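Local coordinates for uncharacterized protein (Anabaena variabilis, PDB 3OT2) that is of unknown function but is probably a nuclease of the PD-(D/E)XK restriction endonuclease type, of the Uma2 (DUF820) family, at residues V52-S55 / V56-P59; K180-F183 / S184-L187. One frame throughout, in Å; residues are numbered along the deposited sequence.

How the contacts relate
Contact 1 comes first along the chain, at the C-terminal end of helix 40-57; contact 2 lies at the very C-terminus, where helix 179-183 runs out into the final residues. Their centres are about 18 Å apart, yet they meet: Val52 CG2 of contact 1 packs against Trp185 CZ2 of contact 2 at 3.8 Å. Both border the six-stranded mixed sheet of the PD-(D/E)XK-like core. Contact 1 leans on strands 63-67 and 108-112, while contact 2 rests on strand 146-150. Trp185 and Leu186 are laid on helix 40-57, which packs the residues just before the C-terminus against the folded core.

Contact 1 (V52-S55 / V56-P59); sequences VINS and VVKP
Val56 opens the exit from helix 40-57 by setting its CG2 3.6 Å from Val52 O, the oxygen that accepts a 2.7 Å hydrogen bond from Ser55 OG. This is the C-terminal end of a helix beside the mixed sheet of the PD-(D/E)XK-like core. A serine suits its place because its short hydroxyl, set between its own backbone N and carbonyl carbon (chi1 74°), can turn back onto the carbonyl of the preceding turn. Val56 N makes weak bonds to Val52 O and Ile53 O. At Val57 the regular i to i+4 bond returns: its N lies 2.9 Å from Ile53 O, nearly in line with the carbonyl. Val57 and Ile53 run side by side, CG2 against CG2 at 3.9 Å; these branched apolar residues fit the sheet-facing side, where Val57 touches Ala63 and Ile53 touches Ala65 and Ile110. Lys58 N binds Asn54 O, 2.8 Å away, and the aliphatic part of its side chain crosses that of Asn54, whose OD1 accepts from Ala65 N, joining the helix to strand 63-67. Pro59 has no N-H to continue the helical bonding to Ser55 O; instead its CD rests 3.3 Å from Asn54 O.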
# COMPACT_ATOMS: atom_id res chain seq x y z
N VAL A 52 2.41 -6.63 -24.14
CA VAL A 52 0.95 -6.67 -24.23
C VAL A 52 0.38 -5.22 -24.32
O VAL A 52 -0.44 -4.95 -25.19
CB VAL A 52 0.36 -7.50 -23.08
CG1 VAL A 52 -1.14 -7.31 -22.98
CG2 VAL A 52 0.68 -8.98 -23.28
N ILE A 53 0.84 -4.29 -23.46
CA ILE A 53 0.37 -2.90 -23.52
C ILE A 53 0.69 -2.28 -24.91
O ILE A 53 -0.21 -1.71 -25.55
CB ILE A 53 0.96 -2.05 -22.37
CG1 ILE A 53 0.40 -2.53 -21.00
CG2 ILE A 53 0.68 -0.54 -22.59
CD1 ILE A 53 1.21 -2.09 -19.87
N ASN A 54 1.93 -2.42 -25.38
CA ASN A 54 2.33 -1.83 -26.66
C ASN A 54 1.57 -2.44 -27.84
O ASN A 54 1.21 -1.70 -28.77
CB ASN A 54 3.84 -1.92 -26.87
CG ASN A 54 4.60 -0.80 -26.20
OD1 ASN A 54 4.09 0.30 -26.03
ND2 ASN A 54 5.86 -1.03 -25.87
N SER A 55 1.24 -3.75 -27.78
CA SER A 55 0.46 -4.38 -28.86
C SER A 55 -0.91 -3.69 -29.01
O SER A 55 -1.42 -3.59 -30.11
CB SER A 55 0.29 -5.88 -28.61
OG SER A 55 -0.66 -6.10 -27.58
N VAL A 56 -1.44 -3.15 -27.90
CA VAL A 56 -2.73 -2.45 -27.82
C VAL A 56 -2.59 -0.94 -28.15
O VAL A 56 -3.42 -0.42 -28.90
CB VAL A 56 -3.40 -2.68 -26.43
CG1 VAL A 56 -4.67 -1.82 -26.25
CG2 VAL A 56 -3.75 -4.15 -26.23
N VAL A 57 -1.58 -0.24 -27.61
CA VAL A 57 -1.52 1.22 -27.80
C VAL A 57 -0.53 1.75 -28.87
O VAL A 57 -0.72 2.87 -29.32
CB VAL A 57 -1.25 1.96 -26.46
CG1 VAL A 57 -2.42 1.76 -25.49
CG2 VAL A 57 0.09 1.55 -25.82
N LYS A 58 0.52 1.00 -29.22
CA LYS A 58 1.52 1.51 -30.16
C LYS A 58 1.06 1.52 -31.64
O LYS A 58 1.34 2.53 -32.28
CB LYS A 58 2.85 0.75 -30.04
CG LYS A 58 4.07 1.65 -29.97
CD LYS A 58 5.36 0.87 -29.72
CE LYS A 58 5.97 0.45 -31.02
NZ LYS A 58 7.29 -0.19 -30.80
N PRO A 59 0.36 0.49 -32.22
CA PRO A 59 0.02 0.56 -33.66
C PRO A 59 -0.72 1.83 -34.12
O PRO A 59 -0.33 2.38 -35.14
CB PRO A 59 -0.88 -0.66 -33.88
CG PRO A 59 -0.44 -1.64 -32.83
CD PRO A 59 -0.06 -0.81 -31.64

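Contact 2 (K180-F183 / S184-L187); sequences KDLF and SWLL
Trp185 folds its indole back over the preceding turn, laying one face against Leu182 CA, which stands 4.0 Å from the centroid of the six-membered ring and 9° off its normal, a CH-pi contact. Asp181 O approaches the same face toward its rim, and Leu182 CD2 adds an apolar touch on CZ3 at 3.8 Å. With CG anti to its own carbonyl carbon (chi1 -59°), the indole swings back beside the helix. Ser184 OG donates to Asp181 O at 2.7 Å, a short side chain returning to the backbone where Ser184 N has weak bonds to Lys180 O and Asp181 O. Helix 179-183 gives way to a 3-10-like continuation with i to i+3 bonds: Trp185 N reaches Leu182 O at 3.3 Å, Leu186 N reaches Phe183 O at 3.2 Å, both donors well above the carbonyl planes, and Leu187 N bonds to Ser184 O. Replacing Trp185 by an alanine would probably leave Leu182 without its aromatic cover and open a gap against Val52, Cys49 and Glu48 of helix 40-57. Further out, the bulky apolar Leu182 and Phe183 suit their buried places on Val147 of strand 146-150, and Ser178 OG bonds to Asp181 N near the start of the helix.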
# COMPACT_ATOMS: atom_id res chain seq x y z
N LYS A 180 -5.72 -13.91 -13.78
CA LYS A 180 -5.24 -15.23 -14.19
C LYS A 180 -4.27 -15.10 -15.40
O LYS A 180 -3.21 -15.73 -15.39
CB LYS A 180 -6.42 -16.16 -14.46
CG LYS A 180 -6.42 -17.00 -15.75
CD LYS A 180 -7.34 -18.21 -15.64
CE LYS A 180 -8.81 -17.87 -15.62
NZ LYS A 180 -9.42 -17.77 -16.99
N ASP A 181 -4.58 -14.22 -16.37
CA ASP A 181 -3.74 -13.99 -17.55
C ASP A 181 -2.41 -13.36 -17.15
O ASP A 181 -1.37 -13.78 -17.64
CB ASP A 181 -4.43 -13.09 -18.59
CG ASP A 181 -5.55 -13.75 -19.39
OD1 ASP A 181 -5.60 -14.99 -19.43
OD2 ASP A 181 -6.38 -13.00 -19.97
N LEU A 182 -2.45 -12.35 -16.27
CA LEU A 182 -1.26 -11.66 -15.82
C LEU A 182 -0.27 -12.62 -15.16
O LEU A 182 0.89 -12.66 -15.54
CB LEU A 182 -1.64 -10.56 -14.81
CG LEU A 182 -0.78 -9.29 -14.75
CD1 LEU A 182 -1.40 -8.29 -13.80
CD2 LEU A 182 0.63 -9.57 -14.30
N PHE A 183 -0.72 -13.37 -14.15
CA PHE A 183 0.17 -14.24 -13.38
C PHE A 183 0.49 -15.57 -14.11
O PHE A 183 1.45 -16.24 -13.74
CB PHE A 183 -0.33 -14.42 -11.94
CG PHE A 183 -0.38 -13.05 -11.26
CD1 PHE A 183 0.79 -12.38 -10.93
CD2 PHE A 183 -1.59 -12.39 -11.05
CE1 PHE A 183 0.76 -11.09 -10.39
CE2 PHE A 183 -1.62 -11.09 -10.51
CZ PHE A 183 -0.45 -10.45 -10.19
N SER A 184 -0.19 -15.85 -15.24
CA SER A 184 0.16 -17.01 -16.08
C SER A 184 1.51 -16.74 -16.79
O SER A 184 2.15 -17.68 -17.29
CB SER A 184 -0.93 -17.29 -17.12
OG SER A 184 -0.88 -16.36 -18.19
N TRP A 185 1.94 -15.46 -16.84
CA TRP A 185 3.21 -15.08 -17.46
C TRP A 185 4.40 -15.60 -16.65
O TRP A 185 5.53 -15.52 -17.12
CB TRP A 185 3.30 -13.55 -17.62
CG TRP A 185 2.20 -12.94 -18.47
CD1 TRP A 185 1.45 -13.56 -19.43
CD2 TRP A 185 1.79 -11.57 -18.46
NE1 TRP A 185 0.58 -12.66 -20.00
CE2 TRP A 185 0.77 -11.43 -19.42
CE3 TRP A 185 2.21 -10.43 -17.75
CZ2 TRP A 185 0.18 -10.19 -19.71
CZ3 TRP A 185 1.59 -9.21 -18.00
CH2 TRP A 185 0.58 -9.10 -18.97
N LEU A 186 4.13 -16.18 -15.45
CA LEU A 186 5.12 -16.80 -14.58
C LEU A 186 5.36 -18.26 -14.96
O LEU A 186 6.36 -18.87 -14.54
CB LEU A 186 4.66 -16.73 -13.11
CG LEU A 186 4.58 -15.32 -12.48
CD1 LEU A 186 4.05 -15.39 -11.04
CD2 LEU A 186 5.93 -14.63 -12.49
N LEU A 187 4.42 -18.84 -15.74
CA LEU A 187 4.44 -20.24 -16.17
C LEU A 187 5.38 -20.47 -17.34
O LEU A 187 5.57 -19.55 -18.16
CB LEU A 187 3.03 -20.75 -16.53
CG LEU A 187 1.90 -20.50 -15.49
CD1 LEU A 187 0.56 -20.92 -16.06
CD2 LEU A 187 2.18 -21.22 -14.13
OXT LEU A 187 5.92 -21.59 -17.45